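Local coordinates for protein endolysin (Clostridium phage phiCD27, PDB 3QAY) that probably cleaves the amide bond between N-acetylmuramic acid and L-alanine in the cell-wall peptidoglycan of Clostridium difficile, using a zinc-bearing catalytic domain, at residues Cys5-His10 with Asp50-Pro55; Leu81-Leu86 with Ala141-Ser146; Gly95-Tyr100 with Gly124-Lys129. All blocks are in the same frame, centred on the assembly; numbering follows the deposited sequence.

In the fold
All three contacts lie in one six-stranded mixed sheet, whose order is 48-52, 3-8, 80-87, 140-148, 96-100, 122-127. Contact 1 forms one margin, contact 2 the middle and contact 3 the other margin. The centre of contact 2 is about 10 Å from that of contact 1 and about 9 Å from that of contact 3; contacts 1 and 3 are centred about 19 Å apart. Along the chain contact 1 is complete before contact 2 begins, and both segments of contact 3 fall between those of contact 2. Contacts 1 and 2 bring His-10 and His-85 to the same zinc ion, which Glu-27 also binds; the metal lies at the C-terminal ends of the neighbouring strands 3-8 and 80-87.

Contact 1. Residues Cys5-His10 with Asp50-Pro55; sequences CITVGH and DVIICP. With ZN (zinc ion), chain E; PO4 (phosphate ion), chain G.
Strands 5-8 and 50-52 run parallel, their axes 4.6 Å apart at 20°, and pair Cys-5 with Asp-50, Ile-6 with Val-51 and Thr-7 with Ile-52. Ile-6 is gripped through both backbone groups: its N donates to Asp-50 O at 2.9 Å, and its O accepts from Ile-52 N at 2.7 Å. Val-8 N then reaches Ile-52 O. On one face Cys-5 SG lies 3.7 Å from Ile-52 CG1, while Thr-7 CG2 leans obliquely on Ile-52 CB. Thr-7 OG1 is turned between backbone N and carbonyl carbon (chi1 59°) and hydrogen-bonds to Glu-83 OE2, leaving the methyl for Ile-52. Past the last pair, Val-8 CG2 comes within 3.6 Å of Ile-53 CG1 and also touches its CD1; helix 27-44 packs on both residues. At the outer edge Val-51 N donates at 2.8 Å to O3 of a phosphate ion, probably from the crystallisation liquor, which Arg-43 also holds. Beyond the strand, His-10 NE2 binds zinc at 2.0 Å. The chemistry is thus divided: apolar branches and main-chain bonds join the strands of this beta-alpha-beta unit, while the loop at the end of the inner strand delivers a metal ligand.

Contact 2. Residues Leu81-Leu86 with Ala141-Ser146; sequences LIELHL and AVLIES. With ZN (zinc ion), chain E.
His-85 lays its imidazole obliquely against Leu-143, whose fork of CG, CD1 and CD2 sits against the CD2-NE2 side of the ring, with His-85 CD2 3.4 Å from Leu-143 CD2. ND1 binds zinc at 2.0 Å, and NE2 donates to Glu-83 OE1 at 2.7 Å, nearly in the ring plane, meeting the carboxylate on its anti side, 26° out of its plane. These two bonds fix the ring's rotation, and Lys-69 in turn holds Glu-83 by a salt bridge to its other oxygen. Glu-145 bends at chi2 (-106°), which brings its OE2 to 3.8 Å from His-85 CB. At the start of the strands, on the same face, Leu-81 CB rests on the methyl of Ala-141. On the other face Ile-82 CG1 lies alongside Val-142 CG2, and Ile-82 CG2 presses on Ile-144 CD1 at 3.4 Å, tighter than ordinary van der Waals contact. Near the end, Leu-86 CD2 meets Ser-146 CB, and a water joins His-85 O to Ser-146 OG. Five main-chain bonds, from Val-142 N to Leu-81 O through Ser-146 N to His-85 O, unite the parallel strands. This is the central strand pair of the alpha/beta amidase sheet, whose His-85 joins His-10 and Glu-27 round the zinc, as expected for a zinc-dependent N-acetylmuramoyl-L-alanine amidase.

Contact 3. Residues Gly95-Tyr100 with Gly124-Lys129; sequences GSEVLY and GAKLDK
Glu-97 OE2 is gripped by two cations, Lys-126 NZ at 2.7 Å and Arg-123, the lysine coming from above the carboxylate plane, 60° out of it. The extended lysine chain crosses the acid obliquely, CD and CE near its CG, and its CB receives Leu-99 CD2 at 3.7 Å. On the opposite face the Tyr-100 side chain takes a chi1 of 68°, its CG flanked by the main-chain N and C. That torsion brings the ring onto the peptide from Lys-126 to Leu-127, with Tyr-100 CE2 3.4 Å from Leu-127 N: Leu-127 CA lies over one ring face toward the rim, Ala-125 C is at the ring's edge, and Leu-127 CD1 approaches CE1 to 3.6 Å. A water near the ring plane links Tyr-100 OH, 2.6 Å away, to Ala-125 O. Between these two faces the strands are joined by Lys-126 N to Val-98 O, Tyr-100 N to Lys-126 O and Asp-128 N to Tyr-100 O, the last two at 3.0 Å. Val-98 turns to helix 103-116, which also touches Tyr-100. Parallel strands, axes 4.7 Å apart, with that helix between them in the chain make a beta-alpha-beta unit at the margin of the amidase sheet, where 122-127 is the outermost strand.

Contact 1. Residues Cys5-His10 with Asp50-Pro55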
loop_
_atom_site.group_PDB
_atom_site.type_symbol
_atom_site.label_atom_id
_atom_site.label_comp_id
_atom_site.label_asym_id
_atom_site.label_seq_id
_atom_site.Cartn_x
_atom_site.Cartn_y
_atom_site.Cartn_z
ATOM N N CYS A 5 -2.561 -6.441 8.425
ATOM C CA CYS A 5 -3.702 -6.154 7.566
ATOM C C CYS A 5 -3.199 -5.391 6.363
ATOM O O CYS A 5 -2.463 -4.419 6.521
ATOM C CB CYS A 5 -4.736 -5.310 8.297
ATOM S SG CYS A 5 -6.218 -4.931 7.308
ATOM N N ILE A 6 -3.575 -5.845 5.167
ATOM C CA ILE A 6 -3.274 -5.121 3.939
ATOM C C ILE A 6 -4.592 -4.664 3.333
ATOM O O ILE A 6 -5.433 -5.493 2.977
ATOM C CB ILE A 6 -2.532 -5.992 2.897
ATOM C CG1 ILE A 6 -1.205 -6.500 3.450
ATOM C CG2 ILE A 6 -2.264 -5.193 1.617
ATOM C CD1 ILE A 6 -0.530 -7.528 2.543
ATOM N N THR A 7 -4.788 -3.351 3.251
ATOM C CA THR A 7 -5.920 -2.807 2.524
ATOM C C THR A 7 -5.463 -2.348 1.145
ATOM O O THR A 7 -4.348 -1.859 0.989
ATOM C CB THR A 7 -6.580 -1.634 3.260
ATOM O OG1 THR A 7 -5.630 -0.591 3.468
ATOM C CG2 THR A 7 -7.138 -2.082 4.599
ATOM N N VAL A 8 -6.320 -2.544 0.145
ATOM C CA VAL A 8 -6.101 -1.982 -1.178
ATOM C C VAL A 8 -6.844 -0.655 -1.246
ATOM O O VAL A 8 -8.045 -0.590 -0.977
ATOM C CB VAL A 8 -6.595 -2.929 -2.285
ATOM C CG1 VAL A 8 -6.644 -2.222 -3.633
ATOM C CG2 VAL A 8 -5.703 -4.178 -2.342
ATOM N N GLY A 9 -6.115 0.403 -1.589
ATOM C CA GLY A 9 -6.694 1.722 -1.719
ATOM C C GLY A 9 -7.678 1.811 -2.869
ATOM O O GLY A 9 -7.538 1.116 -3.880
ATOM N N HIS A 10 -8.691 2.655 -2.683
ATOM C CA HIS A 10 -9.691 2.974 -3.703
ATOM C C HIS A 10 -10.661 1.826 -3.953
ATOM O O HIS A 10 -10.638 0.824 -3.239
ATOM C CB HIS A 10 -8.997 3.454 -4.976
ATOM C CG HIS A 10 -7.984 4.521 -4.712
ATOM N ND1 HIS A 10 -8.339 5.804 -4.358
ATOM C CD2 HIS A 10 -6.631 4.484 -4.692
ATOM C CE1 HIS A 10 -7.248 6.521 -4.167
ATOM N NE2 HIS A 10 -6.197 5.744 -4.364
ATOM N N ASP A 50 -4.282 -10.662 6.567
ATOM C CA ASP A 50 -5.602 -10.516 5.973
ATOM C C ASP A 50 -5.539 -9.404 4.948
ATOM O O ASP A 50 -5.030 -8.319 5.232
ATOM C CB ASP A 50 -6.646 -10.124 7.025
ATOM C CG ASP A 50 -6.932 -11.227 8.006
ATOM O OD1 ASP A 50 -6.755 -12.413 7.650
ATOM O OD2 ASP A 50 -7.342 -10.902 9.140
ATOM N N VAL A 51 -6.062 -9.677 3.759
ATOM C CA VAL A 51 -6.135 -8.684 2.706
ATOM C C VAL A 51 -7.560 -8.157 2.650
ATOM O O VAL A 51 -8.508 -8.945 2.564
ATOM C CB VAL A 51 -5.752 -9.283 1.337
ATOM C CG1 VAL A 51 -5.994 -8.265 0.229
ATOM C CG2 VAL A 51 -4.297 -9.742 1.347
ATOM N N ILE A 52 -7.708 -6.834 2.706
ATOM C CA ILE A 52 -9.019 -6.188 2.645
ATOM C C ILE A 52 -9.128 -5.379 1.368
ATOM O O ILE A 52 -8.405 -4.408 1.182
ATOM C CB ILE A 52 -9.255 -5.225 3.841
ATOM C CG1 ILE A 52 -9.092 -5.949 5.181
ATOM C CG2 ILE A 52 -10.641 -4.586 3.750
ATOM C CD1 ILE A 52 -10.023 -7.103 5.370
ATOM N N ILE A 53 -10.032 -5.786 0.486
ATOM C CA ILE A 53 -10.291 -5.066 -0.751
ATOM C C ILE A 53 -11.776 -4.745 -0.786
ATOM O O ILE A 53 -12.611 -5.599 -0.468
ATOM C CB ILE A 53 -9.904 -5.902 -1.989
ATOM C CG1 ILE A 53 -8.491 -6.471 -1.824
ATOM C CG2 ILE A 53 -9.990 -5.050 -3.253
ATOM C CD1 ILE A 53 -7.951 -7.224 -3.040
ATOM N N CYS A 54 -12.105 -3.509 -1.141
ATOM C CA CYS A 54 -13.497 -3.094 -1.209
ATOM C C CYS A 54 -14.266 -3.914 -2.241
ATOM O O CYS A 54 -13.724 -4.247 -3.294
ATOM C CB CYS A 54 -13.605 -1.611 -1.556
ATOM S SG CYS A 54 -13.132 -0.535 -0.205
ATOM N N PRO A 55 -15.529 -4.251 -1.938
ATOM C CA PRO A 55 -16.363 -4.855 -2.962
ATOM C C PRO A 55 -16.420 -3.941 -4.173
ATOM O O PRO A 55 -16.368 -2.716 -4.023
ATOM C CB PRO A 55 -17.745 -4.950 -2.301
ATOM C CG PRO A 55 -17.524 -4.742 -0.854
ATOM C CD PRO A 55 -16.277 -3.962 -0.700
HETATM ZN ZN ZN E . -4.256 6.138 -4.059
HETATM P P PO4 G . -6.705 -13.187 2.567
HETATM O O1 PO4 G . -7.770 -13.131 1.503
HETATM O O2 PO4 G . -5.388 -12.801 1.938
HETATM O O3 PO4 G . -7.063 -12.261 3.703
HETATM O O4 PO4 G . -6.604 -14.583 3.131
HETATM O O HOH W 1 -5.204 7.966 -2.773
#

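Contact 2. Residues Leu81-Leu86 with Ala141-Ser146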
loop_
_atom_site.group_PDB
_atom_site.type_symbol
_atom_site.label_atom_id
_atom_site.label_comp_id
_atom_site.label_asym_id
_atom_site.label_seq_id
_atom_site.Cartn_x
_atom_site.Cartn_y
_atom_site.Cartn_z
ATOM N N LEU A 81 -1.124 -2.239 9.967
ATOM C CA LEU A 81 -1.917 -2.016 8.761
ATOM C C LEU A 81 -1.051 -1.397 7.668
ATOM O O LEU A 81 -0.297 -0.460 7.926
ATOM C CB LEU A 81 -3.097 -1.089 9.063
ATOM C CG LEU A 81 -3.883 -0.515 7.876
ATOM C CD1 LEU A 81 -4.502 -1.625 7.031
ATOM C CD2 LEU A 81 -4.951 0.456 8.375
ATOM N N ILE A 82 -1.162 -1.938 6.458
ATOM C CA ILE A 82 -0.521 -1.377 5.278
ATOM C C ILE A 82 -1.614 -1.126 4.252
ATOM O O ILE A 82 -2.385 -2.040 3.949
ATOM C CB ILE A 82 0.505 -2.358 4.655
ATOM C CG1 ILE A 82 1.662 -2.630 5.616
ATOM C CG2 ILE A 82 1.039 -1.813 3.328
ATOM C CD1 ILE A 82 2.434 -3.888 5.280
ATOM N N GLU A 83 -1.710 0.098 3.741
ATOM C CA GLU A 83 -2.593 0.361 2.602
ATOM C C GLU A 83 -1.764 0.663 1.364
ATOM O O GLU A 83 -0.869 1.499 1.393
ATOM C CB GLU A 83 -3.577 1.498 2.858
ATOM C CG GLU A 83 -4.597 1.650 1.716
ATOM C CD GLU A 83 -5.818 2.444 2.114
ATOM O OE1 GLU A 83 -5.827 3.663 1.848
ATOM O OE2 GLU A 83 -6.758 1.858 2.705
ATOM N N LEU A 84 -2.101 -0.027 0.280
ATOM C CA LEU A 84 -1.350 0.029 -0.955
ATOM C C LEU A 84 -1.954 1.057 -1.887
ATOM O O LEU A 84 -3.159 1.005 -2.207
ATOM C CB LEU A 84 -1.350 -1.347 -1.633
ATOM C CG LEU A 84 -0.676 -2.477 -0.851
ATOM C CD1 LEU A 84 -0.763 -3.787 -1.623
ATOM C CD2 LEU A 84 0.770 -2.116 -0.559
ATOM N N HIS A 85 -1.104 1.990 -2.308
ATOM C CA HIS A 85 -1.431 2.988 -3.311
ATOM C C HIS A 85 -0.335 3.067 -4.369
ATOM O O HIS A 85 0.755 2.509 -4.215
ATOM C CB HIS A 85 -1.585 4.367 -2.662
ATOM C CG HIS A 85 -2.841 4.518 -1.862
ATOM N ND1 HIS A 85 -3.961 5.154 -2.350
ATOM C CD2 HIS A 85 -3.156 4.108 -0.611
ATOM C CE1 HIS A 85 -4.911 5.136 -1.431
ATOM N NE2 HIS A 85 -4.451 4.501 -0.368
ATOM N N LEU A 86 -0.668 3.753 -5.459
ATOM C CA LEU A 86 0.307 4.236 -6.414
ATOM C C LEU A 86 0.108 5.743 -6.483
ATOM O O LEU A 86 -1.003 6.246 -6.257
ATOM C CB LEU A 86 0.111 3.606 -7.798
ATOM C CG LEU A 86 0.433 2.120 -7.993
ATOM C CD1 LEU A 86 0.309 1.733 -9.465
ATOM C CD2 LEU A 86 1.817 1.747 -7.474
ATOM N N ALA A 141 -0.125 2.141 11.444
ATOM C CA ALA A 141 -0.456 2.057 10.025
ATOM C C ALA A 141 0.540 2.816 9.162
ATOM O O ALA A 141 1.112 3.819 9.597
ATOM C CB ALA A 141 -1.854 2.576 9.778
ATOM N N VAL A 142 0.746 2.313 7.945
ATOM C CA VAL A 142 1.479 3.040 6.920
ATOM C C VAL A 142 0.738 2.958 5.590
ATOM O O VAL A 142 0.073 1.971 5.293
ATOM C CB VAL A 142 2.938 2.541 6.761
ATOM C CG1 VAL A 142 3.712 2.806 8.031
ATOM C CG2 VAL A 142 2.985 1.072 6.400
ATOM N N LEU A 143 0.833 4.027 4.815
ATOM C CA LEU A 143 0.250 4.060 3.494
ATOM C C LEU A 143 1.406 4.067 2.520
ATOM O O LEU A 143 2.212 4.999 2.516
ATOM C CB LEU A 143 -0.622 5.299 3.340
ATOM C CG LEU A 143 -1.442 5.445 2.060
ATOM C CD1 LEU A 143 -2.490 6.528 2.238
ATOM C CD2 LEU A 143 -0.562 5.753 0.853
ATOM N N ILE A 144 1.504 3.021 1.708
ATOM C CA ILE A 144 2.610 2.898 0.765
ATOM C C ILE A 144 2.193 3.374 -0.624
ATOM O O ILE A 144 1.220 2.870 -1.211
ATOM C CB ILE A 144 3.151 1.453 0.680
ATOM C CG1 ILE A 144 3.487 0.922 2.075
ATOM C CG2 ILE A 144 4.395 1.408 -0.210
ATOM C CD1 ILE A 144 3.934 -0.538 2.089
ATOM N N GLU A 145 2.925 4.373 -1.122
ATOM C CA GLU A 145 2.828 4.809 -2.505
ATOM C C GLU A 145 4.057 4.238 -3.220
ATOM O O GLU A 145 5.108 4.884 -3.278
ATOM C CB GLU A 145 2.812 6.341 -2.577
ATOM C CG GLU A 145 1.680 6.993 -1.770
ATOM C CD GLU A 145 0.544 7.534 -2.627
ATOM O OE1 GLU A 145 0.683 7.590 -3.864
ATOM O OE2 GLU A 145 -0.489 7.929 -2.053
ATOM N N SER A 146 3.908 3.026 -3.754
ATOM C CA SER A 146 5.045 2.221 -4.244
ATOM C C SER A 146 5.822 2.870 -5.383
ATOM O O SER A 146 7.057 2.828 -5.401
ATOM C CB SER A 146 4.565 0.836 -4.697
ATOM O OG SER A 146 4.127 0.049 -3.602
HETATM ZN ZN ZN E . -4.256 6.138 -4.059
HETATM O O HOH W 2 1.470 -0.054 -3.689
HETATM O O HOH W 1 -5.204 7.966 -2.773
#

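Contact 3. Residues Gly95-Tyr100 with Gly124-Lys129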
loop_
_atom_site.group_PDB
_atom_site.type_symbol
_atom_site.label_atom_id
_atom_site.label_comp_id
_atom_site.label_asym_id
_atom_site.label_seq_id
_atom_site.Cartn_x
_atom_site.Cartn_y
_atom_site.Cartn_z
ATOM N N GLY A 95 9.007 7.814 -8.221
ATOM C CA GLY A 95 9.615 7.280 -7.012
ATOM C C GLY A 95 8.636 6.771 -5.976
ATOM O O GLY A 95 7.417 6.773 -6.187
ATOM N N SER A 96 9.199 6.349 -4.846
ATOM C CA SER A 96 8.454 5.721 -3.774
ATOM C C SER A 96 8.372 6.649 -2.577
ATOM O O SER A 96 9.250 7.479 -2.358
ATOM C CB SER A 96 9.132 4.420 -3.357
ATOM O OG SER A 96 9.305 3.577 -4.470
ATOM N N GLU A 97 7.328 6.452 -1.786
ATOM C CA GLU A 97 6.979 7.339 -0.703
ATOM C C GLU A 97 6.071 6.566 0.255
ATOM O O GLU A 97 5.217 5.809 -0.194
ATOM C CB GLU A 97 6.260 8.509 -1.347
ATOM C CG GLU A 97 5.621 9.503 -0.477
ATOM C CD GLU A 97 5.127 10.659 -1.310
ATOM O OE1 GLU A 97 3.898 10.824 -1.453
ATOM O OE2 GLU A 97 5.985 11.368 -1.867
ATOM N N VAL A 98 6.271 6.726 1.562
ATOM C CA VAL A 98 5.431 6.043 2.549
ATOM C C VAL A 98 4.894 7.049 3.578
ATOM O O VAL A 98 5.668 7.778 4.207
ATOM C CB VAL A 98 6.198 4.895 3.260
ATOM C CG1 VAL A 98 5.340 4.254 4.348
ATOM C CG2 VAL A 98 6.670 3.845 2.245
ATOM N N LEU A 99 3.570 7.082 3.736
ATOM C CA LEU A 99 2.926 8.004 4.673
ATOM C C LEU A 99 2.666 7.303 5.999
ATOM O O LEU A 99 2.284 6.127 6.025
ATOM C CB LEU A 99 1.625 8.558 4.082
ATOM C CG LEU A 99 1.737 9.081 2.644
ATOM C CD1 LEU A 99 0.430 9.735 2.182
ATOM C CD2 LEU A 99 2.895 10.059 2.512
ATOM N N TYR A 100 2.900 8.014 7.098
ATOM C CA TYR A 100 2.785 7.435 8.432
ATOM C C TYR A 100 2.155 8.435 9.405
ATOM O O TYR A 100 2.002 9.625 9.086
ATOM C CB TYR A 100 4.157 6.981 8.939
ATOM C CG TYR A 100 5.089 8.133 9.221
ATOM C CD1 TYR A 100 5.124 8.732 10.473
ATOM C CD2 TYR A 100 5.927 8.635 8.229
ATOM C CE1 TYR A 100 5.970 9.798 10.735
ATOM C CE2 TYR A 100 6.784 9.700 8.485
ATOM C CZ TYR A 100 6.799 10.273 9.744
ATOM O OH TYR A 100 7.632 11.332 10.005
ATOM N N GLY A 124 11.168 9.577 0.374
ATOM C CA GLY A 124 11.209 9.700 1.835
ATOM C C GLY A 124 9.887 9.390 2.529
ATOM O O GLY A 124 8.822 9.464 1.920
ATOM N N ALA A 125 9.973 9.026 3.808
ATOM C CA ALA A 125 8.797 8.823 4.654
ATOM C C ALA A 125 8.206 10.179 5.018
ATOM O O ALA A 125 8.941 11.120 5.303
ATOM C CB ALA A 125 9.178 8.069 5.916
ATOM N N LYS A 126 6.880 10.281 5.014
ATOM C CA LYS A 126 6.214 11.565 5.234
ATOM C C LYS A 126 5.074 11.426 6.229
ATOM O O LYS A 126 4.247 10.526 6.109
ATOM C CB LYS A 126 5.682 12.123 3.911
ATOM C CG LYS A 126 6.759 12.300 2.854
ATOM C CD LYS A 126 6.193 12.821 1.551
ATOM C CE LYS A 126 7.284 12.935 0.494
ATOM N NZ LYS A 126 6.797 13.676 -0.702
ATOM N N LEU A 127 5.050 12.314 7.217
ATOM C CA LEU A 127 3.989 12.347 8.213
ATOM C C LEU A 127 2.743 12.973 7.596
ATOM O O LEU A 127 2.826 14.042 6.986
ATOM C CB LEU A 127 4.435 13.163 9.429
ATOM C CG LEU A 127 3.430 13.345 10.573
ATOM C CD1 LEU A 127 3.141 12.025 11.262
ATOM C CD2 LEU A 127 3.942 14.381 11.566
ATOM N N ASP A 128 1.604 12.291 7.730
ATOM C CA ASP A 128 0.312 12.856 7.349
ATOM C C ASP A 128 -0.768 12.368 8.307
ATOM O O ASP A 128 -1.192 11.218 8.241
ATOM C CB ASP A 128 -0.051 12.503 5.901
ATOM C CG ASP A 128 -1.252 13.296 5.385
ATOM O OD1 ASP A 128 -1.886 14.017 6.184
ATOM O OD2 ASP A 128 -1.573 13.193 4.177
ATOM N N LYS A 129 -1.216 13.254 9.190
ATOM C CA LYS A 129 -2.220 12.904 10.185
ATOM C C LYS A 129 -3.644 13.169 9.712
ATOM O O LYS A 129 -4.595 12.938 10.458
ATOM C CB LYS A 129 -1.957 13.657 11.491
ATOM C CG LYS A 129 -0.660 13.279 12.183
ATOM C CD LYS A 129 -0.588 13.923 13.552
ATOM C CE LYS A 129 0.533 13.356 14.392
ATOM N NZ LYS A 129 0.577 13.989 15.745
HETATM O O HOH W 3 9.330 12.193 8.253
#